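Local coordinates for protein reducing-end xylose-releasing exo-oligoxylanase Rex8A (Paenibacillus barcinonensis, PDB 6SUD) that hydrolyses xylooligosaccharides, including branched ones, as a family 8 exo-oligoxylanase that releases xylose from their reducing ends, at residues L32-Y41 / M78-E87. The protein carries 1 engineered substitution. Sequence-based numbering, arbitrary orientation. Where two conformers were deposited one is given.
Sequences LEQTWNDLFY and MAVQMDKKHE. With EDO (1,2-ethanediol), chain C; EDO (1,2-ethanediol), chain H.
Two donors grip OE2 of E87: O1 of the chain C ethanediol and the hydroxyl of Y41, whose OH is modelled 2.4 Å away, shorter than usual and so of doubtful exact length. The carboxylate meets the tyrosine ring at its edge, the planes turned 76° apart. A second ethanediol, chain H, bonds to OE1 of E87; both diols probably come from the crystallisation liquor. In the helical barrel of family 8 hydrolases, a Schellman motif at D83 ends helix 69-81 and K84 N-caps helix 85-99. W36 illustrates how one indole can serve two chemistries here. A chi1 of 169°, setting CG opposite the backbone N, carries its ring from helix 25-41 to that turn. CG of K84 lies over one face, 3.5 Å from CZ2 of W36, while CD1 of F40 lies over the rim of the opposite face. K84 CE makes a CH-pi contact 3.8 Å from the five-membered ring's centroid; NZ adds an off-centre cation-pi contact. NE1 of W36 donates to O2 of the chain C diol. M82 packs SD against L32. Were W36 an alanine, K84 would probably lose its aromatic face and a gap would open beside F40. Apolar packing thus fixes helix 25-41 against helix 69-81 and the following turn, with Y41–E87 the protein's own polar bond.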
ATOM      1  N   LEU A  32      -6.335  17.602  -5.794  1.00 15.29           N
ATOM      2  CA  LEU A  32      -6.608  16.312  -5.125  1.00 15.13           C
ATOM      3  C   LEU A  32      -7.998  15.849  -5.559  1.00 15.94           C
ATOM      4  O   LEU A  32      -8.142  14.697  -5.997  1.00 15.96           O
ATOM      5  CB  LEU A  32      -6.526  16.454  -3.603  1.00 15.17           C
ATOM      6  CG  LEU A  32      -6.876  15.162  -2.867  1.00 14.97           C
ATOM      7  CD1 LEU A  32      -5.989  14.019  -3.339  1.00 15.27           C
ATOM      8  CD2 LEU A  32      -6.785  15.315  -1.367  1.00 14.70           C
ATOM      9  N   GLU A  33      -8.975  16.750  -5.502  1.00 17.28           N
ATOM     10  CA  GLU A  33     -10.361  16.428  -5.906  1.00 18.50           C
ATOM     11  C   GLU A  33     -10.375  15.974  -7.367  1.00 17.85           C
ATOM     12  O   GLU A  33     -11.098  15.023  -7.650  1.00 16.35           O
ATOM     13  CB  GLU A  33     -11.273  17.618  -5.631  1.00 21.23           C
ATOM     14  CG  GLU A  33     -12.506  17.648  -6.508  1.00 24.09           C
ATOM     15  CD  GLU A  33     -13.470  16.508  -6.234  1.00 26.58           C
ATOM     16  OE1 GLU A  33     -14.534  16.459  -6.876  1.00 31.01           O
ATOM     17  OE2 GLU A  33     -13.158  15.665  -5.380  1.00 32.08           O
ATOM     18  N   GLN A  34      -9.627  16.639  -8.253  1.00 17.53           N
ATOM     19  CA  GLN A  34      -9.629  16.293  -9.696  1.00 18.65           C
ATOM     20  C   GLN A  34      -8.923  14.955  -9.915  1.00 16.89           C
ATOM     21  O   GLN A  34      -9.325  14.215 -10.845  1.00 15.76           O
ATOM     22  CB  GLN A  34      -8.973  17.355 -10.575  1.00 20.51           C
ATOM     23  CG  GLN A  34      -9.285  17.121 -12.045  1.00 23.79           C
ATOM     24  CD  GLN A  34     -10.743  16.792 -12.274  1.00 26.86           C
ATOM     25  OE1 GLN A  34     -11.088  15.696 -12.707  1.00 31.07           O
ATOM     26  NE2 GLN A  34     -11.627  17.726 -11.955  1.00 28.52           N
ATOM     27  N   THR A  35      -7.933  14.613  -9.087  1.00 16.48           N
ATOM     28  CA  THR A  35      -7.258  13.303  -9.250  1.00 15.51           C
ATOM     29  C   THR A  35      -8.287  12.213  -8.940  1.00 15.27           C
ATOM     30  O   THR A  35      -8.420  11.252  -9.726  1.00 13.37           O
ATOM     31  CB  THR A  35      -6.011  13.177  -8.371  1.00 15.82           C
ATOM     32  OG1 THR A  35      -5.146  14.272  -8.670  1.00 15.99           O
ATOM     33  CG2 THR A  35      -5.322  11.844  -8.572  1.00 16.06           C
ATOM     34  N   TRP A  36      -9.018  12.392  -7.841  1.00 15.22           N
ATOM     35  CA  TRP A  36     -10.124  11.484  -7.453  1.00 15.50           C
ATOM     36  C   TRP A  36     -11.098  11.312  -8.621  1.00 15.71           C
ATOM     37  O   TRP A  36     -11.397  10.182  -8.979  1.00 14.75           O
ATOM     38  CB  TRP A  36     -10.867  11.990  -6.213  1.00 15.31           C
ATOM     39  CG  TRP A  36     -12.139  11.230  -5.991  1.00 15.14           C
ATOM     40  CD1 TRP A  36     -13.366  11.561  -6.490  1.00 15.74           C
ATOM     41  CD2 TRP A  36     -12.315   9.958  -5.326  1.00 15.03           C
ATOM     42  NE1 TRP A  36     -14.291  10.612  -6.161  1.00 15.79           N
ATOM     43  CE2 TRP A  36     -13.678   9.611  -5.461  1.00 15.10           C
ATOM     44  CE3 TRP A  36     -11.470   9.070  -4.651  1.00 14.28           C
ATOM     45  CZ2 TRP A  36     -14.212   8.444  -4.921  1.00 14.57           C
ATOM     46  CZ3 TRP A  36     -12.002   7.922  -4.108  1.00 14.31           C
ATOM     47  CH2 TRP A  36     -13.353   7.613  -4.241  1.00 14.48           C
ATOM     48  N   ASN A  37     -11.619  12.421  -9.148  0.50 15.97           N
ATOM     49  CA  ASN A  37     -12.650  12.425 -10.219  0.50 16.58           C
ATOM     50  C   ASN A  37     -12.162  11.640 -11.442  0.50 16.88           C
ATOM     51  O   ASN A  37     -12.969  10.873 -12.012  0.50 15.94           O
ATOM     52  CB  ASN A  37     -13.013  13.860 -10.591  0.50 16.56           C
ATOM     53  CG  ASN A  37     -13.774  14.516  -9.463  0.50 16.38           C
ATOM     54  OD1 ASN A  37     -14.553  13.851  -8.787  0.50 16.17           O
ATOM     55  ND2 ASN A  37     -13.554  15.801  -9.238  0.50 16.41           N
ATOM     56  N   ASP A  38     -10.918  11.864 -11.867  1.00 17.31           N
ATOM     57  CA  ASP A  38     -10.354  11.208 -13.075  1.00 18.67           C
ATOM     58  C   ASP A  38     -10.197   9.704 -12.839  1.00 17.21           C
ATOM     59  O   ASP A  38     -10.561   8.932 -13.729  1.00 16.95           O
ATOM     60  CB  ASP A  38      -9.030  11.844 -13.506  1.00 20.62           C
ATOM     61  CG  ASP A  38      -9.178  13.242 -14.078  1.00 22.98           C
ATOM     62  OD1 ASP A  38     -10.320  13.647 -14.360  1.00 25.68           O
ATOM     63  OD2 ASP A  38      -8.145  13.928 -14.229  1.00 26.33           O
ATOM     64  N   LEU A  39      -9.675   9.293 -11.692  1.00 16.21           N
ATOM     65  CA  LEU A  39      -9.425   7.854 -11.424  1.00 16.35           C
ATOM     66  C   LEU A  39     -10.722   7.059 -11.266  1.00 14.73           C
ATOM     67  O   LEU A  39     -10.784   5.927 -11.765  1.00 14.30           O
ATOM     68  CB  LEU A  39      -8.596   7.735 -10.150  1.00 16.92           C
ATOM     69  CG  LEU A  39      -7.096   7.615 -10.345  1.00 18.15           C
ATOM     70  CD1 LEU A  39      -6.534   6.838  -9.165  1.00 18.76           C
ATOM     71  CD2 LEU A  39      -6.757   6.938 -11.673  1.00 18.48           C
ATOM     72  N   PHE A  40     -11.711   7.606 -10.568  1.00 14.26           N
ATOM     73  CA  PHE A  40     -12.988   6.891 -10.315  1.00 14.06           C
ATOM     74  C   PHE A  40     -14.076   7.208 -11.350  1.00 15.41           C
ATOM     75  O   PHE A  40     -14.943   6.336 -11.542  1.00 16.13           O
ATOM     76  CB  PHE A  40     -13.484   7.173  -8.901  1.00 13.47           C
ATOM     77  CG  PHE A  40     -12.636   6.484  -7.864  1.00 12.71           C
ATOM     78  CD1 PHE A  40     -11.335   6.894  -7.631  1.00 12.85           C
ATOM     79  CD2 PHE A  40     -13.077   5.341  -7.240  1.00 12.88           C
ATOM     80  CE1 PHE A  40     -10.505   6.208  -6.755  1.00 12.67           C
ATOM     81  CE2 PHE A  40     -12.261   4.670  -6.334  1.00 12.45           C
ATOM     82  CZ  PHE A  40     -10.986   5.121  -6.082  1.00 12.02           C
ATOM     83  N   TYR A  41     -14.088   8.388 -11.965  1.00 15.92           N
ATOM     84  CA  TYR A  41     -15.194   8.789 -12.879  1.00 16.40           C
ATOM     85  C   TYR A  41     -14.682   9.384 -14.189  1.00 18.34           C
ATOM     86  O   TYR A  41     -15.481  10.023 -14.928  1.00 18.03           O
ATOM     87  CB  TYR A  41     -16.093   9.782 -12.152  1.00 15.99           C
ATOM     88  CG  TYR A  41     -16.813   9.124 -11.012  1.00 15.79           C
ATOM     89  CD1 TYR A  41     -17.696   8.097 -11.278  1.00 16.43           C
ATOM     90  CD2 TYR A  41     -16.561   9.445  -9.689  1.00 15.73           C
ATOM     91  CE1 TYR A  41     -18.353   7.419 -10.267  1.00 16.22           C
ATOM     92  CE2 TYR A  41     -17.202   8.765  -8.659  1.00 15.89           C
ATOM     93  CZ  TYR A  41     -18.111   7.760  -8.952  1.00 16.36           C
ATOM     94  OH  TYR A  41     -18.813   7.102  -7.982  1.00 15.27           O
ATOM     95  N   MET A  78      -8.353   4.651  -0.532  1.00  8.49           N
ATOM     96  CA  MET A  78      -8.516   5.973  -1.188  1.00  8.71           C
ATOM     97  C   MET A  78      -9.894   6.529  -0.812  1.00  8.49           C
ATOM     98  O   MET A  78      -9.967   7.711  -0.425  1.00  8.36           O
ATOM     99  CB  MET A  78      -8.407   5.865  -2.705  1.00  9.66           C
ATOM    100  CG  MET A  78      -7.101   5.264  -3.198  1.00 10.18           C
ATOM    101  SD  MET A  78      -7.196   5.023  -4.995  1.00 12.07           S
ATOM    102  CE  MET A  78      -5.671   4.143  -5.318  1.00 11.20           C
ATOM    103  N   ALA A  79     -10.928   5.682  -0.867  1.00  8.30           N
ATOM    104  CA  ALA A  79     -12.343   6.093  -0.634  1.00  8.20           C
ATOM    105  C   ALA A  79     -12.467   6.666   0.777  1.00  8.20           C
ATOM    106  O   ALA A  79     -13.111   7.730   0.920  1.00  8.35           O
ATOM    107  CB  ALA A  79     -13.353   4.999  -0.874  1.00  7.91           C
ATOM    108  N   VAL A  80     -11.902   5.989   1.773  1.00  8.11           N
ATOM    109  CA  VAL A  80     -12.125   6.397   3.188  1.00  8.07           C
ATOM    110  C   VAL A  80     -11.287   7.650   3.463  1.00  8.68           C
ATOM    111  O   VAL A  80     -11.831   8.573   4.084  1.00  9.23           O
ATOM    112  CB  VAL A  80     -11.936   5.250   4.207  1.00  7.68           C
ATOM    113  CG1 VAL A  80     -10.513   4.717   4.308  1.00  7.45           C
ATOM    114  CG2 VAL A  80     -12.457   5.687   5.556  1.00  7.56           C
ATOM    115  N   GLN A  81     -10.073   7.762   2.901  1.00  9.22           N
ATOM    116  CA  GLN A  81      -9.224   8.983   3.032  1.00  9.78           C
ATOM    117  C   GLN A  81      -9.912  10.184   2.361  1.00 10.32           C
ATOM    118  O   GLN A  81      -9.757  11.307   2.867  1.00 10.54           O
ATOM    119  CB  GLN A  81      -7.832   8.736   2.449  1.00  9.60           C
ATOM    120  CG  GLN A  81      -7.018   7.728   3.247  1.00  9.23           C
ATOM    121  CD  GLN A  81      -6.605   8.233   4.607  1.00  9.29           C
ATOM    122  OE1 GLN A  81      -6.583   9.430   4.868  1.00  9.04           O
ATOM    123  NE2 GLN A  81      -6.235   7.311   5.484  1.00  8.60           N
ATOM    124  N   MET A  82     -10.719   9.955   1.328  1.00 11.65           N
ATOM    125  CA  MET A  82     -11.405  11.044   0.579  1.00 12.64           C
ATOM    126  C   MET A  82     -12.846  11.216   1.081  1.00 13.36           C
ATOM    127  O   MET A  82     -13.557  12.064   0.513  1.00 13.14           O
ATOM    128  CB  MET A  82     -11.421  10.753  -0.924  1.00 13.31           C
ATOM    129  CG  MET A  82     -10.075  10.820  -1.619  1.00 13.89           C
ATOM    130  SD  MET A  82      -9.459  12.527  -1.660  1.00 15.65           S
ATOM    131  CE  MET A  82     -10.716  13.312  -2.666  1.00 15.20           C
ATOM    132  N   ASP A  83     -13.242  10.492   2.133  1.00 13.22           N
ATOM    133  CA  ASP A  83     -14.600  10.563   2.737  1.00 14.13           C
ATOM    134  C   ASP A  83     -15.639  10.214   1.658  1.00 13.30           C
ATOM    135  O   ASP A  83     -16.655  10.969   1.501  1.00 13.17           O
ATOM    136  CB  ASP A  83     -14.832  11.933   3.381  1.00 15.14           C
ATOM    137  CG  ASP A  83     -16.070  12.014   4.253  1.00 16.69           C
ATOM    138  OD1 ASP A  83     -16.589  10.950   4.628  1.00 18.30           O
ATOM    139  OD2 ASP A  83     -16.508  13.144   4.558  1.00 19.28           O
ATOM    140  N   LYS A  84     -15.420   9.106   0.950  1.00 12.24           N
ATOM    141  CA  LYS A  84     -16.288   8.682  -0.187  1.00 12.55           C
ATOM    142  C   LYS A  84     -16.933   7.338   0.148  1.00 12.02           C
ATOM    143  O   LYS A  84     -16.516   6.291  -0.379  1.00 10.39           O
ATOM    144  CB  LYS A  84     -15.511   8.672  -1.502  1.00 13.01           C
ATOM    145  CG  LYS A  84     -14.917  10.022  -1.869  1.00 13.58           C
ATOM    146  CD  LYS A  84     -15.870  10.964  -2.543  1.00 14.29           C
ATOM    147  CE  LYS A  84     -15.185  12.184  -3.124  1.00 14.78           C
ATOM    148  NZ  LYS A  84     -16.159  13.141  -3.700  1.00 15.30           N
ATOM    149  N   LYS A  85     -17.936   7.388   1.016  1.00 11.70           N
ATOM    150  CA  LYS A  85     -18.536   6.177   1.609  1.00 11.94           C
ATOM    151  C   LYS A  85     -19.206   5.306   0.538  1.00 12.10           C
ATOM    152  O   LYS A  85     -19.116   4.076   0.645  1.00 12.11           O
ATOM    153  CB  LYS A  85     -19.532   6.571   2.697  1.00 12.21           C
ATOM    154  CG  LYS A  85     -20.033   5.383   3.505  1.00 12.51           C
ATOM    155  CD  LYS A  85     -20.770   5.766   4.765  1.00 12.88           C
ATOM    156  CE  LYS A  85     -21.012   4.595   5.690  1.00 12.87           C
ATOM    157  NZ  LYS A  85     -21.931   3.613   5.068  1.00 13.27           N
ATOM    158  N   HIS A  86     -19.879   5.906  -0.442  1.00 12.09           N
ATOM    159  CA  HIS A  86     -20.680   5.148  -1.443  1.00 12.32           C
ATOM    160  C   HIS A  86     -19.763   4.226  -2.249  1.00 11.29           C
ATOM    161  O   HIS A  86     -20.072   3.015  -2.358  1.00 11.56           O
ATOM    162  CB  HIS A  86     -21.512   6.097  -2.297  1.00 12.73           C
ATOM    163  CG  HIS A  86     -22.290   5.401  -3.365  1.00 14.20           C
ATOM    164  ND1 HIS A  86     -22.144   5.729  -4.686  1.00 15.40           N
ATOM    165  CD2 HIS A  86     -23.207   4.408  -3.322  1.00 14.51           C
ATOM    166  CE1 HIS A  86     -22.960   5.000  -5.417  1.00 14.24           C
ATOM    167  NE2 HIS A  86     -23.605   4.163  -4.612  1.00 15.09           N
ATOM    168  N   GLU A  87     -18.642   4.757  -2.725  1.00 11.03           N
ATOM    169  CA  GLU A  87     -17.643   3.964  -3.473  1.00 10.76           C
ATOM    170  C   GLU A  87     -16.990   2.941  -2.544  1.00 10.04           C
ATOM    171  O   GLU A  87     -16.815   1.804  -2.980  1.00  9.63           O
ATOM    172  CB  GLU A  87     -16.558   4.862  -4.047  1.00 11.55           C
ATOM    173  CG  GLU A  87     -17.062   5.777  -5.131  1.00 12.04           C
ATOM    174  CD  GLU A  87     -17.876   6.990  -4.734  1.00 12.59           C
ATOM    175  OE1 GLU A  87     -18.029   7.288  -3.525  1.00 12.31           O
ATOM    176  OE2 GLU A  87     -18.359   7.644  -5.659  1.00 13.03           O
TER
HETATM  177  C1  EDO C 501     -18.647  10.519  -4.843  1.00 20.85           C
HETATM  178  O1  EDO C 501     -19.357  10.024  -5.968  1.00 21.45           O
HETATM  179  C2  EDO C 501     -17.264  10.563  -5.180  1.00 20.71           C
HETATM  180  O2  EDO C 501     -17.078  11.315  -6.361  1.00 21.83           O
HETATM  181  C1  EDO H 506     -19.834   9.183  -0.934  1.00 20.26           C
HETATM  182  O1  EDO H 506     -19.604   9.373  -2.326  1.00 20.39           O
HETATM  183  C2  EDO H 506     -19.185  10.223  -0.122  1.00 20.81           C
HETATM  184  O2  EDO H 506     -19.672  10.348   1.203  1.00 21.64           O